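Local coordinates for protein 4-alpha-glucanotransferase (Streptococcus agalactiae, PDB 6M6T) that is an amylomaltase of the 4-alpha-glucanotransferase family, with a TIM-barrel fold and a pocket that holds a bound glycan, at residues F369-T374 with D380-Y385; E399-W404 with T431-L436; P339-N344 with I390-T395. All blocks are in the same frame, centred on the assembly; numbering follows the deposited sequence.

Interaction 1 of 3, residues F369-T374 with D380-Y385; sequences FGFYDT and DIPHNY. With AC1 (4,6-dideoxy-4-{[(1S,4R,5S,6S)-4,5,6-trihydroxy-3-(hydroxymethyl)cyclohex-2-en-1-yl]amino}-alpha-D-glucopyranose), chain J.
F371 meets I381 and P382 in the apolar part of this contact. The F371 side chain crosses those of I381 and P382 at about a right angle. Its CE1 lies 4.1 Å from I381 CD1, and its CZ lies 3.9 Å from P382 CD. Y415 and Y419 of helix 410-419 also touch I381, and the ring of Y419 meets that of F371 edge-to-face.

The next kind of contact is between side chain and backbone. The CG1 of I381 is anti to the backbone N (chi1 -160°), and CD1 at its end sits 3.3 Å from G370 O. G370 is the residue closest to the other segment by CA, and its CA packs 3.7 Å from D380 O. That same carbonyl oxygen accepts a hydrogen bond from Y385 OH, modelled very short and of doubtful length at this resolution. The Y385 ring in turn has P382 CA over the centre of one face.

The third part joins a carboxylate and an aromatic ring. The side chains of D380 and F369 run side by side in the same direction. D380 OD2 lies at the edge of the F369 ring, near its plane, and 3.6 Å from F369 CB. The carboxylate and ring planes are 54° apart. D380 OD1 accepts a hydrogen bond from I366 N, and D380 also touches a bound GLC.

F369 carries the contact on to AC1, with its CZ 3.4 Å from AC1 C6. The segments therefore meet by apolar and carbonyl packing and by a carboxylate beside a ring edge; F369 gives the pocket an apolar surface and D380 a polar one.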
loop_
_atom_site.group_PDB
_atom_site.type_symbol
_atom_site.label_atom_id
_atom_site.label_comp_id
_atom_site.label_asym_id
_atom_site.label_seq_id
_atom_site.Cartn_x
_atom_site.Cartn_y
_atom_site.Cartn_z
ATOM N N PHE A 369 6.795 -12.870 14.628
ATOM C CA PHE A 369 5.921 -13.044 15.779
ATOM C C PHE A 369 6.022 -14.431 16.406
ATOM O O PHE A 369 5.340 -14.693 17.406
ATOM C CB PHE A 369 4.462 -12.820 15.371
ATOM C CG PHE A 369 4.164 -11.447 14.840
ATOM C CD1 PHE A 369 4.699 -10.319 15.440
ATOM C CD2 PHE A 369 3.305 -11.287 13.758
ATOM C CE1 PHE A 369 4.396 -9.064 14.961
ATOM C CE2 PHE A 369 3.010 -10.037 13.278
ATOM C CZ PHE A 369 3.556 -8.922 13.882
ATOM N N GLY A 370 6.825 -15.326 15.839
ATOM C CA GLY A 370 6.737 -16.734 16.164
ATOM C C GLY A 370 7.921 -17.318 16.902
ATOM O O GLY A 370 8.068 -18.538 16.954
ATOM N N PHE A 371 8.775 -16.474 17.477
ATOM C CA PHE A 371 9.882 -16.944 18.301
ATOM C C PHE A 371 9.894 -16.254 19.656
ATOM O O PHE A 371 10.846 -16.440 20.420
ATOM C CB PHE A 371 11.237 -16.730 17.597
ATOM C CG PHE A 371 11.436 -17.596 16.372
ATOM C CD1 PHE A 371 11.679 -18.955 16.492
ATOM C CD2 PHE A 371 11.358 -17.055 15.105
ATOM C CE1 PHE A 371 11.843 -19.746 15.384
ATOM C CE2 PHE A 371 11.524 -17.848 13.994
ATOM C CZ PHE A 371 11.769 -19.192 14.137
ATOM N N TYR A 372 8.877 -15.441 19.964
ATOM C CA TYR A 372 8.764 -14.852 21.292
ATOM C C TYR A 372 8.398 -15.876 22.353
ATOM O O TYR A 372 8.563 -15.603 23.544
ATOM C CB TYR A 372 7.716 -13.733 21.308
ATOM C CG TYR A 372 8.094 -12.555 20.457
ATOM C CD1 TYR A 372 9.261 -11.856 20.700
ATOM C CD2 TYR A 372 7.279 -12.142 19.407
ATOM C CE1 TYR A 372 9.615 -10.782 19.915
ATOM C CE2 TYR A 372 7.625 -11.084 18.611
ATOM C CZ TYR A 372 8.792 -10.402 18.868
ATOM O OH TYR A 372 9.142 -9.326 18.079
ATOM N N ASP A 373 7.907 -17.036 21.960
ATOM C CA ASP A 373 7.530 -18.082 22.900
ATOM C C ASP A 373 8.393 -19.304 22.595
ATOM O O ASP A 373 8.144 -20.018 21.619
ATOM C CB ASP A 373 6.038 -18.361 22.791
ATOM C CG ASP A 373 5.673 -19.751 23.221
ATOM O OD1 ASP A 373 6.455 -20.405 23.948
ATOM O OD2 ASP A 373 4.585 -20.210 22.814
ATOM N N THR A 374 9.394 -19.551 23.450
ATOM C CA THR A 374 10.358 -20.633 23.277
ATOM C C THR A 374 9.760 -22.025 23.455
ATOM O O THR A 374 10.518 -22.995 23.354
ATOM C CB THR A 374 11.529 -20.473 24.253
ATOM O OG1 THR A 374 11.046 -20.007 25.514
ATOM C CG2 THR A 374 12.528 -19.484 23.729
ATOM N N ASP A 380 2.812 -18.718 14.562
ATOM C CA ASP A 380 3.676 -18.153 13.539
ATOM C C ASP A 380 5.052 -18.815 13.526
ATOM O O ASP A 380 5.987 -18.267 12.935
ATOM C CB ASP A 380 3.821 -16.635 13.733
ATOM C CG ASP A 380 2.570 -15.844 13.305
ATOM O OD1 ASP A 380 2.173 -15.940 12.116
ATOM O OD2 ASP A 380 2.000 -15.100 14.151
ATOM N N ILE A 381 5.202 -19.963 14.186
ATOM C CA ILE A 381 6.460 -20.722 14.159
ATOM C C ILE A 381 6.433 -21.640 12.941
ATOM O O ILE A 381 5.395 -22.253 12.647
ATOM C CB ILE A 381 6.691 -21.505 15.470
ATOM C CG1 ILE A 381 8.171 -21.878 15.644
ATOM C CG2 ILE A 381 5.835 -22.755 15.517
ATOM C CD1 ILE A 381 8.714 -21.753 17.043
ATOM N N PRO A 382 7.537 -21.746 12.194
ATOM C CA PRO A 382 7.494 -22.439 10.884
ATOM C C PRO A 382 6.805 -23.803 10.872
ATOM O O PRO A 382 6.099 -24.126 9.904
ATOM C CB PRO A 382 8.980 -22.564 10.523
ATOM C CG PRO A 382 9.639 -21.396 11.214
ATOM C CD PRO A 382 8.817 -21.046 12.427
ATOM N N HIS A 383 6.962 -24.600 11.916
ATOM C CA HIS A 383 6.382 -25.926 11.797
ATOM C C HIS A 383 4.889 -25.938 11.925
ATOM O O HIS A 383 4.378 -27.035 12.108
ATOM C CB HIS A 383 7.003 -26.860 12.830
ATOM C CG HIS A 383 6.776 -26.446 14.253
ATOM N ND1 HIS A 383 7.808 -26.053 15.085
ATOM C CD2 HIS A 383 5.645 -26.401 15.002
ATOM C CE1 HIS A 383 7.318 -25.767 16.280
ATOM N NE2 HIS A 383 6.010 -25.968 16.254
ATOM N N ASN A 384 4.172 -24.814 11.876
ATOM C CA ASN A 384 2.717 -24.811 11.921
ATOM C C ASN A 384 2.106 -24.219 10.663
ATOM O O ASN A 384 0.874 -24.050 10.593
ATOM C CB ASN A 384 2.218 -24.039 13.146
ATOM C CG ASN A 384 2.472 -24.782 14.427
ATOM O OD1 ASN A 384 2.879 -24.198 15.436
ATOM N ND2 ASN A 384 2.247 -26.090 14.395
ATOM N N TYR A 385 2.932 -23.894 9.671
ATOM C CA TYR A 385 2.426 -23.326 8.436
ATOM C C TYR A 385 1.826 -24.430 7.579
ATOM O O TYR A 385 2.233 -25.593 7.659
ATOM C CB TYR A 385 3.541 -22.615 7.676
ATOM C CG TYR A 385 4.218 -21.502 8.436
ATOM C CD1 TYR A 385 3.729 -21.055 9.658
ATOM C CD2 TYR A 385 5.348 -20.887 7.915
ATOM C CE1 TYR A 385 4.355 -20.027 10.352
ATOM C CE2 TYR A 385 5.992 -19.863 8.594
ATOM C CZ TYR A 385 5.486 -19.423 9.812
ATOM O OH TYR A 385 6.117 -18.386 10.485
HETATM C C1 AC1 J . 0.275 -7.796 17.283
HETATM O O2 AC1 J . -0.952 -6.432 18.872
HETATM C C2 AC1 J . -0.312 -6.416 17.584
HETATM C C4A AC1 J . -2.835 -4.486 11.031
HETATM C C3 AC1 J . -1.368 -6.108 16.564
HETATM O O3 AC1 J . -1.884 -4.822 16.887
HETATM C C4 AC1 J . -0.756 -6.102 15.163
HETATM N N4A AC1 J . -1.776 -5.926 14.126
HETATM C C5 AC1 J . -0.074 -7.421 14.868
HETATM O O5 AC1 J . 0.873 -7.780 15.924
HETATM C C6 AC1 J . 0.606 -7.303 13.487
HETATM C C1B AC1 J . -2.170 -4.537 13.853
HETATM C C2B AC1 J . -3.565 -4.607 13.317
HETATM O O2B AC1 J . -4.327 -5.378 14.246
HETATM C C3B AC1 J . -3.537 -5.349 12.005
HETATM O O3B AC1 J . -4.855 -5.524 11.507
HETATM O O4 AC1 J . -2.705 -5.204 9.786
HETATM C C5B AC1 J . -1.597 -4.054 11.536
HETATM C C7B AC1 J . -1.302 -4.020 12.900
HETATM C C6B AC1 J . -0.575 -3.534 10.547
HETATM O O6B AC1 J . -0.803 -4.233 9.321
#

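Interaction 2 of 3, residues E399-W404 with T431-L436; sequences EVINGW and TVLRTL
I401 and V432 reach toward each other tip to tip and form the tight part of this contact. I401 CG2 lies 3.8 Å from V432 CG2. I401 CD1 lies 3.9 Å from V432 CG1. The CG1 branch of I401 is anti to its carbonyl carbon (chi1 -68°), which sends CD1 to one V432 methyl while CG2 meets the other. All four touching residues are buried.

The flanks are looser. The W404 ring reaches V432 obliquely, and its CZ3 stays 4.1 Å from V432 CG2. The NE1 of this buried ring has a weak hydrogen bond to E368 O. I401 CD1 is 4.4 Å from L433 CG.

The contact joins the short helix 401-404, in the link after TIM-barrel strand 389-392, to helix 428-438, which packs on barrel strand 443-447. There L433 touches T446 and L436 touches T444. V400 occupies the N-cap position of helix 401-404. D450 OD1 accepts a hydrogen bond from I401 N, in the first turn.

Partly exposed residues with polar groups lie away from the I401-V432 pair. R434 turns off the helix and its NH2 makes a salt bridge to E489 OE1. N402 donates through ND2 to K454 O. T435 OG1 makes a weak hydrogen bond to T431 O, one turn back in its own helix.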
loop_
_atom_site.group_PDB
_atom_site.type_symbol
_atom_site.label_atom_id
_atom_site.label_comp_id
_atom_site.label_asym_id
_atom_site.label_seq_id
_atom_site.Cartn_x
_atom_site.Cartn_y
_atom_site.Cartn_z
ATOM N N GLU A 399 9.740 -4.865 12.306
ATOM C CA GLU A 399 11.143 -4.512 12.227
ATOM C C GLU A 399 11.806 -5.232 11.056
ATOM O O GLU A 399 11.312 -6.241 10.564
ATOM C CB GLU A 399 11.831 -4.874 13.534
ATOM C CG GLU A 399 11.036 -4.440 14.738
ATOM C CD GLU A 399 11.423 -5.180 15.993
ATOM O OE1 GLU A 399 10.805 -6.246 16.270
ATOM O OE2 GLU A 399 12.351 -4.698 16.691
ATOM N N VAL A 400 12.923 -4.688 10.579
ATOM C CA VAL A 400 13.767 -5.488 9.710
ATOM C C VAL A 400 14.380 -6.593 10.554
ATOM O O VAL A 400 14.564 -6.434 11.768
ATOM C CB VAL A 400 14.851 -4.637 9.028
ATOM C CG1 VAL A 400 14.227 -3.435 8.332
ATOM C CG2 VAL A 400 15.902 -4.225 10.044
ATOM N N ILE A 401 14.688 -7.732 9.912
ATOM C CA ILE A 401 15.177 -8.913 10.635
ATOM C C ILE A 401 16.371 -8.555 11.509
ATOM O O ILE A 401 16.471 -8.992 12.668
ATOM C CB ILE A 401 15.539 -10.049 9.654
ATOM C CG1 ILE A 401 14.294 -10.601 8.969
ATOM C CG2 ILE A 401 16.298 -11.170 10.372
ATOM C CD1 ILE A 401 14.623 -11.406 7.754
ATOM N N ASN A 402 17.301 -7.765 10.967
ATOM C CA ASN A 402 18.432 -7.333 11.771
ATOM C C ASN A 402 17.974 -6.590 13.002
ATOM O O ASN A 402 18.603 -6.705 14.061
ATOM C CB ASN A 402 19.358 -6.459 10.953
ATOM C CG ASN A 402 20.391 -7.263 10.241
ATOM O OD1 ASN A 402 20.776 -8.336 10.706
ATOM N ND2 ASN A 402 20.851 -6.765 9.099
ATOM N N GLY A 403 16.878 -5.838 12.883
ATOM C CA GLY A 403 16.340 -5.140 14.040
ATOM C C GLY A 403 15.604 -6.064 14.996
ATOM O O GLY A 403 15.789 -5.989 16.213
ATOM N N TRP A 404 14.748 -6.941 14.458
ATOM C CA TRP A 404 14.024 -7.896 15.299
ATOM C C TRP A 404 14.982 -8.724 16.149
ATOM O O TRP A 404 14.716 -8.974 17.331
ATOM C CB TRP A 404 13.150 -8.791 14.418
ATOM C CG TRP A 404 12.828 -10.130 14.985
ATOM C CD1 TRP A 404 11.729 -10.466 15.721
ATOM C CD2 TRP A 404 13.589 -11.338 14.824
ATOM N NE1 TRP A 404 11.763 -11.802 16.038
ATOM C CE2 TRP A 404 12.895 -12.360 15.501
ATOM C CE3 TRP A 404 14.793 -11.652 14.178
ATOM C CZ2 TRP A 404 13.369 -13.673 15.562
ATOM C CZ3 TRP A 404 15.261 -12.962 14.237
ATOM C CH2 TRP A 404 14.548 -13.954 14.928
ATOM N N THR A 431 20.220 -16.502 7.519
ATOM C CA THR A 431 19.665 -17.591 8.313
ATOM C C THR A 431 18.144 -17.609 8.215
ATOM O O THR A 431 17.539 -18.583 7.725
ATOM C CB THR A 431 20.092 -17.456 9.779
ATOM O OG1 THR A 431 21.472 -17.073 9.866
ATOM C CG2 THR A 431 19.891 -18.785 10.520
ATOM N N VAL A 432 17.515 -16.522 8.678
ATOM C CA VAL A 432 16.061 -16.478 8.759
ATOM C C VAL A 432 15.458 -16.762 7.395
ATOM O O VAL A 432 14.476 -17.503 7.284
ATOM C CB VAL A 432 15.586 -15.124 9.329
ATOM C CG1 VAL A 432 14.051 -15.000 9.253
ATOM C CG2 VAL A 432 16.057 -14.954 10.762
ATOM N N LEU A 433 16.056 -16.213 6.335
ATOM C CA LEU A 433 15.474 -16.359 5.013
ATOM C C LEU A 433 15.632 -17.778 4.473
ATOM O O LEU A 433 14.746 -18.273 3.750
ATOM C CB LEU A 433 16.106 -15.338 4.079
ATOM C CG LEU A 433 15.546 -13.931 4.215
ATOM C CD1 LEU A 433 16.505 -12.938 3.607
ATOM C CD2 LEU A 433 14.225 -13.881 3.498
ATOM N N ARG A 434 16.733 -18.461 4.816
ATOM C CA ARG A 434 16.820 -19.884 4.488
ATOM C C ARG A 434 15.645 -20.634 5.101
ATOM O O ARG A 434 14.922 -21.368 4.404
ATOM C CB ARG A 434 18.156 -20.473 4.963
ATOM C CG ARG A 434 19.337 -20.128 4.061
ATOM C CD ARG A 434 20.136 -21.379 3.683
ATOM N NE ARG A 434 20.941 -21.173 2.478
ATOM C CZ ARG A 434 21.981 -20.356 2.420
ATOM N NH1 ARG A 434 22.354 -19.689 3.499
ATOM N NH2 ARG A 434 22.657 -20.220 1.289
ATOM N N THR A 435 15.396 -20.405 6.397
ATOM C CA THR A 435 14.281 -21.107 7.035
ATOM C C THR A 435 12.943 -20.737 6.396
ATOM O O THR A 435 12.163 -21.623 6.028
ATOM C CB THR A 435 14.242 -20.847 8.534
ATOM O OG1 THR A 435 15.535 -21.091 9.092
ATOM C CG2 THR A 435 13.262 -21.797 9.173
ATOM N N LEU A 436 12.661 -19.435 6.254
ATOM C CA LEU A 436 11.426 -18.981 5.605
ATOM C C LEU A 436 11.181 -19.698 4.287
ATOM O O LEU A 436 10.057 -20.105 3.984
ATOM C CB LEU A 436 11.480 -17.468 5.359
ATOM C CG LEU A 436 10.390 -16.816 4.486
ATOM C CD1 LEU A 436 9.019 -17.025 5.041
ATOM C CD2 LEU A 436 10.626 -15.348 4.366
#

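Interaction 3 of 3, residues P339-N344 with I390-T395; sequences PIIAEN and IAYAGT. With AC1 (4,6-dideoxy-4-{[(1S,4R,5S,6S)-4,5,6-trihydroxy-3-(hydroxymethyl)cyclohex-2-en-1-yl]amino}-alpha-D-glucopyranose), chain J.
I341 and I390 bring the backbones of 339-344 and 390-395 closest, with their CA atoms 8.0 Å apart. The two strands, 340-342 and 389-392, belong to the parallel sheet of a TIM barrel. They are not hydrogen-bonded neighbours. I341 bonds through its backbone to L293 and I295 on one side, and A342 to P362 on the other. P362 leads into strand 363-366, which runs beside 389-392. The side chains therefore meet on the interior side of the wall, skipping the strand between.

Three side chains meet there, all buried and all pointing toward the opposite segment at CB. I341 and I390 cross at about a right angle. I341 CG2 rests 4.1 Å from I390 CG1. The chi1 of I341 is 71°, which sets CG1 between the backbone N and the carbonyl carbon and turns CG2 to I390. Its CD1 then goes to Y392. I390 is also packed on T443 and I445, and Y392 on I445 and M364. Residues from several strands thus pack together here. The area buried between the two segments is small, 95 Å².

Past the end of strand 340-342 the chain enters the glycan pocket. E343 points its carboxylate there, and its chain bends at chi2 (-94°). E343 OE2 lies 2.4 Å from AC1 O4, a separation too short to be taken literally at this resolution. E343 OE2 also accepts a hydrogen bond from H297 N. E343 OE1 receives a weak hydrogen bond from L345 N. Y347 OH is hydrogen-bonded to AC1.

Y392 OH is hydrogen-bonded to Q45 OE1 and lies 4.1 Å from I341 CD1.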
loop_
_atom_site.group_PDB
_atom_site.type_symbol
_atom_site.label_atom_id
_atom_site.label_comp_id
_atom_site.label_asym_id
_atom_site.label_seq_id
_atom_site.Cartn_x
_atom_site.Cartn_y
_atom_site.Cartn_z
ATOM N N PRO A 339 -7.970 -13.646 -7.392
ATOM C CA PRO A 339 -6.674 -13.765 -6.708
ATOM C C PRO A 339 -6.500 -12.817 -5.532
ATOM O O PRO A 339 -5.724 -11.858 -5.634
ATOM C CB PRO A 339 -5.671 -13.419 -7.809
ATOM C CG PRO A 339 -6.410 -12.484 -8.698
ATOM C CD PRO A 339 -7.839 -12.954 -8.692
ATOM N N ILE A 340 -7.192 -13.068 -4.416
ATOM C CA ILE A 340 -7.033 -12.255 -3.213
ATOM C C ILE A 340 -6.167 -13.004 -2.215
ATOM O O ILE A 340 -6.306 -14.227 -2.044
ATOM C CB ILE A 340 -8.387 -11.900 -2.569
ATOM C CG1 ILE A 340 -9.434 -11.537 -3.620
ATOM C CG2 ILE A 340 -8.209 -10.774 -1.553
ATOM C CD1 ILE A 340 -8.989 -10.535 -4.626
ATOM N N ILE A 341 -5.288 -12.280 -1.526
ATOM C CA ILE A 341 -4.674 -12.788 -0.310
ATOM C C ILE A 341 -5.136 -11.912 0.836
ATOM O O ILE A 341 -5.302 -10.694 0.675
ATOM C CB ILE A 341 -3.140 -12.857 -0.395
ATOM C CG1 ILE A 341 -2.532 -11.462 -0.381
ATOM C CG2 ILE A 341 -2.709 -13.638 -1.631
ATOM C CD1 ILE A 341 -1.024 -11.464 -0.508
ATOM N N ALA A 342 -5.392 -12.543 1.978
ATOM C CA ALA A 342 -6.007 -11.897 3.126
ATOM C C ALA A 342 -4.973 -11.664 4.215
ATOM O O ALA A 342 -4.271 -12.593 4.628
ATOM C CB ALA A 342 -7.149 -12.752 3.665
ATOM N N GLU A 343 -4.892 -10.429 4.686
ATOM C CA GLU A 343 -3.971 -10.055 5.756
ATOM C C GLU A 343 -4.707 -10.229 7.081
ATOM O O GLU A 343 -5.453 -9.349 7.509
ATOM C CB GLU A 343 -3.490 -8.618 5.552
ATOM C CG GLU A 343 -2.214 -8.255 6.301
ATOM C CD GLU A 343 -2.493 -7.600 7.656
ATOM O OE1 GLU A 343 -2.181 -8.218 8.689
ATOM O OE2 GLU A 343 -3.016 -6.460 7.709
ATOM N N ASN A 344 -4.494 -11.359 7.756
ATOM C CA ASN A 344 -5.315 -11.655 8.928
ATOM C C ASN A 344 -4.516 -11.658 10.224
ATOM O O ASN A 344 -4.680 -12.546 11.064
ATOM C CB ASN A 344 -6.028 -12.994 8.743
ATOM C CG ASN A 344 -5.068 -14.148 8.549
ATOM O OD1 ASN A 344 -3.966 -13.985 8.027
ATOM N ND2 ASN A 344 -5.488 -15.326 8.972
ATOM N N ILE A 390 0.803 -17.292 2.763
ATOM C CA ILE A 390 1.896 -16.491 2.210
ATOM C C ILE A 390 2.813 -16.135 3.366
ATOM O O ILE A 390 2.404 -15.405 4.270
ATOM C CB ILE A 390 1.388 -15.209 1.548
ATOM C CG1 ILE A 390 0.245 -15.482 0.571
ATOM C CG2 ILE A 390 2.548 -14.453 0.920
ATOM C CD1 ILE A 390 0.452 -16.686 -0.320
ATOM N N ALA A 391 4.047 -16.603 3.361
ATOM C CA ALA A 391 4.901 -16.407 4.524
ATOM C C ALA A 391 5.884 -15.268 4.303
ATOM O O ALA A 391 6.493 -15.160 3.238
ATOM C CB ALA A 391 5.655 -17.684 4.882
ATOM N N TYR A 392 6.017 -14.414 5.326
ATOM C CA TYR A 392 6.956 -13.301 5.380
ATOM C C TYR A 392 7.921 -13.501 6.533
ATOM O O TYR A 392 7.596 -14.141 7.541
ATOM C CB TYR A 392 6.269 -11.944 5.604
ATOM C CG TYR A 392 5.239 -11.636 4.575
ATOM C CD1 TYR A 392 3.949 -12.115 4.704
ATOM C CD2 TYR A 392 5.564 -10.905 3.447
ATOM C CE1 TYR A 392 3.009 -11.854 3.753
ATOM C CE2 TYR A 392 4.628 -10.640 2.484
ATOM C CZ TYR A 392 3.350 -11.120 2.640
ATOM O OH TYR A 392 2.405 -10.855 1.683
ATOM N N ALA A 393 9.114 -12.939 6.370
ATOM C CA ALA A 393 10.000 -12.766 7.509
ATOM C C ALA A 393 9.465 -11.661 8.396
ATOM O O ALA A 393 9.262 -11.844 9.604
ATOM C CB ALA A 393 11.409 -12.441 7.021
ATOM N N GLY A 394 9.197 -10.516 7.790
ATOM C CA GLY A 394 8.407 -9.484 8.410
ATOM C C GLY A 394 7.670 -8.805 7.286
ATOM O O GLY A 394 7.903 -9.091 6.110
ATOM N N THR A 395 6.755 -7.926 7.652
ATOM C CA THR A 395 6.172 -7.043 6.669
ATOM C C THR A 395 6.596 -5.608 6.970
ATOM O O THR A 395 7.374 -5.340 7.891
ATOM C CB THR A 395 4.655 -7.214 6.612
ATOM O OG1 THR A 395 4.169 -6.619 5.395
ATOM C CG2 THR A 395 3.973 -6.584 7.838
HETATM C C1 AC1 J . 0.275 -7.796 17.283
HETATM O O2 AC1 J . -0.952 -6.432 18.872
HETATM C C2 AC1 J . -0.312 -6.416 17.584
HETATM C C4A AC1 J . -2.835 -4.486 11.031
HETATM C C3 AC1 J . -1.368 -6.108 16.564
HETATM O O3 AC1 J . -1.884 -4.822 16.887
HETATM C C4 AC1 J . -0.756 -6.102 15.163
HETATM N N4A AC1 J . -1.776 -5.926 14.126
HETATM C C5 AC1 J . -0.074 -7.421 14.868
HETATM O O5 AC1 J . 0.873 -7.780 15.924
HETATM C C6 AC1 J . 0.606 -7.303 13.487
HETATM C C1B AC1 J . -2.170 -4.537 13.853
HETATM C C2B AC1 J . -3.565 -4.607 13.317
HETATM O O2B AC1 J . -4.327 -5.378 14.246
HETATM C C3B AC1 J . -3.537 -5.349 12.005
HETATM O O3B AC1 J . -4.855 -5.524 11.507
HETATM O O4 AC1 J . -2.705 -5.204 9.786
HETATM C C5B AC1 J . -1.597 -4.054 11.536
HETATM C C7B AC1 J . -1.302 -4.020 12.900
HETATM C C6B AC1 J . -0.575 -3.534 10.547
HETATM O O6B AC1 J . -0.803 -4.233 9.321
#

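The three contacts lie on the same side of the chain's centre, with their own centres 13 to 16 Å apart. Along the chain, interaction 1 is nested within the loop closed by interaction 3, and both touch AC1, through F369 and E343. Interaction 2 stands back from the pocket: the W404 side chain is about 11 Å from a bound AC1. It still packs on both others. Y372 OH lies 3.7 Å from W404 CD1, and F371 CD2 lies 4.0 Å from W404 CZ2, linking interactions 1 and 2. I401 CD1 is 3.5 Å from A393 CB, linking interactions 2 and 3. Interactions 1 and 3 do not touch; their nearest atoms are about 4 Å apart.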